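Side-chain contact in pterin-4-alpha-carbinolamine dehydratase MoaB2 (Mycobacterium marinum, PDB 3RFQ), which probably acts in molybdenum cofactor biosynthesis as a molybdopterin-binding protein of the MogA/MoaB family: residues L92-G97 against D165-L170. Sequence-based numbering, arbitrary orientation.
Sequences LVVSVG and DGMATL. With NA (sodium ion), chain F.
Water 1 is gripped from several directions on the far side of helix 165-170 from strand 92-96: its oxygen lies 2.4 Å from the sodium ion, pairs with Thr169 OG1 at 2.8 Å, and donates a weak hydrogen bond to Asp165 O. Asp165 places one carboxylate oxygen, OD1, 2.9 Å from the sodium, which three further waters also bind. Ser129 and the Asp165 and Ser129 of a second subunit complete the site, so the ion lies between two copies of the protein.

The other face of the helix, part of 160-180, is apolar and rests on strand 92-96, an inner strand of the mixed sheet between 31-38 and 151-156, consistent with the alpha/beta fold of the MogA/MoaB family. Strand and helix run nearly antiparallel, at 158°, with their axes 11.5 Å apart. Val94 divides its branches between two partners: CG1, anti to the backbone N (chi1 177°), meets Met167 SD at 4.2 Å, while CG2 meets Leu170 CD2 tip to tip at 4.1 Å. Met167 starts off to one side, but the bend at chi2 brings its sulfur toward the strand, and the chi3 bend then turns CE; the Met167 and Val94 side chains cross at a slant. Leu170 CD2 also approaches Leu92 CD2, at 4.3 Å. Leu57 and Leu58 of helix 51-60 pack against Met167.

No hydrogen bond joins the two segments. The chemistry thus splits the helix: dispersion and exclusion of water hold one face to the sheet, while on the other Asp165 OD1 binds directly, and Thr169 OG1 through water 1, to a sodium shared with a second subunit.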
loop_
_atom_site.group_PDB
_atom_site.type_symbol
_atom_site.label_atom_id
_atom_site.label_comp_id
_atom_site.label_asym_id
_atom_site.label_seq_id
_atom_site.Cartn_x
_atom_site.Cartn_y
_atom_site.Cartn_z
ATOM N N LEU C 92 6.048 26.012 7.764
ATOM C CA LEU C 92 5.760 24.645 8.212
ATOM C C LEU C 92 5.860 24.524 9.722
ATOM O O LEU C 92 6.917 24.791 10.304
ATOM C CB LEU C 92 6.725 23.644 7.567
ATOM C CG LEU C 92 6.612 22.177 8.051
ATOM C CD1 LEU C 92 5.173 21.627 7.926
ATOM C CD2 LEU C 92 7.585 21.252 7.343
ATOM N N VAL C 93 4.763 24.140 10.357
ATOM C CA VAL C 93 4.802 23.735 11.756
ATOM C C VAL C 93 4.641 22.206 11.861
ATOM O O VAL C 93 3.667 21.654 11.369
ATOM C CB VAL C 93 3.722 24.449 12.609
ATOM C CG1 VAL C 93 3.804 23.990 14.116
ATOM C CG2 VAL C 93 3.875 25.958 12.513
ATOM N N VAL C 94 5.596 21.546 12.514
ATOM C CA VAL C 94 5.467 20.132 12.830
ATOM C C VAL C 94 5.328 20.077 14.350
ATOM O O VAL C 94 6.213 20.555 15.054
ATOM C CB VAL C 94 6.725 19.345 12.351
ATOM C CG1 VAL C 94 6.648 17.891 12.736
ATOM C CG2 VAL C 94 6.909 19.470 10.834
ATOM N N SER C 95 4.203 19.558 14.862
ATOM C CA SER C 95 4.059 19.280 16.303
ATOM C C SER C 95 4.352 17.794 16.554
ATOM O O SER C 95 4.186 16.976 15.663
ATOM C CB SER C 95 2.647 19.639 16.802
ATOM O OG SER C 95 1.648 18.787 16.242
ATOM N N VAL C 96 4.790 17.456 17.763
ATOM C CA VAL C 96 5.111 16.092 18.117
ATOM C C VAL C 96 4.411 15.755 19.430
ATOM O O VAL C 96 4.613 16.441 20.470
ATOM C CB VAL C 96 6.658 15.890 18.214
ATOM C CG1 VAL C 96 7.023 14.652 19.020
ATOM C CG2 VAL C 96 7.216 15.718 16.851
ATOM N N GLY C 97 3.574 14.717 19.395
ATOM C CA GLY C 97 2.869 14.284 20.621
ATOM C C GLY C 97 1.398 14.705 20.722
ATOM O O GLY C 97 0.917 15.597 19.974
ATOM N N ASP C 165 9.543 8.223 10.826
ATOM C CA ASP C 165 8.771 7.740 9.690
ATOM C C ASP C 165 7.822 8.823 9.142
ATOM O O ASP C 165 7.701 8.965 7.921
ATOM C CB ASP C 165 8.037 6.445 10.023
ATOM C CG ASP C 165 7.414 5.802 8.802
ATOM O OD1 ASP C 165 8.158 5.307 7.923
ATOM O OD2 ASP C 165 6.167 5.775 8.714
ATOM N N GLY C 166 7.181 9.585 10.039
ATOM C CA GLY C 166 6.341 10.719 9.656
ATOM C C GLY C 166 7.073 11.716 8.788
ATOM O O GLY C 166 6.539 12.174 7.787
ATOM N N MET C 167 8.306 12.055 9.159
ATOM C CA MET C 167 9.109 13.026 8.410
ATOM C C MET C 167 9.524 12.489 7.044
ATOM O O MET C 167 9.542 13.242 6.079
ATOM C CB MET C 167 10.354 13.469 9.212
ATOM C CG MET C 167 10.067 14.374 10.426
ATOM S SD MET C 167 9.130 15.886 10.052
ATOM C CE MET C 167 10.220 16.723 8.899
ATOM N N ALA C 168 9.866 11.195 6.958
ATOM C CA ALA C 168 10.204 10.562 5.672
ATOM C C ALA C 168 9.036 10.704 4.672
ATOM O O ALA C 168 9.224 10.985 3.473
ATOM C CB ALA C 168 10.535 9.072 5.879
ATOM N N THR C 169 7.829 10.504 5.180
ATOM C CA THR C 169 6.607 10.626 4.391
ATOM C C THR C 169 6.277 12.085 4.068
ATOM O O THR C 169 5.857 12.392 2.948
ATOM C CB THR C 169 5.421 9.911 5.137
ATOM O OG1 THR C 169 5.661 8.496 5.118
ATOM C CG2 THR C 169 4.093 10.199 4.490
ATOM N N LEU C 170 6.489 12.980 5.041
ATOM C CA LEU C 170 6.184 14.395 4.868
ATOM C C LEU C 170 7.105 15.102 3.832
ATOM O O LEU C 170 6.635 15.975 3.088
ATOM C CB LEU C 170 6.257 15.135 6.212
ATOM C CG LEU C 170 5.773 16.593 6.138
ATOM C CD1 LEU C 170 4.301 16.666 5.666
ATOM C CD2 LEU C 170 5.931 17.263 7.472
HETATM NA NA NA F . 7.728 4.418 5.227
HETATM O O HOH W 1 7.849 6.826 5.308
HETATM O O HOH W 2 6.582 5.216 2.807
HETATM O O HOH W 3 9.380 3.120 6.216
HETATM O O HOH W 4 6.302 2.221 5.811
#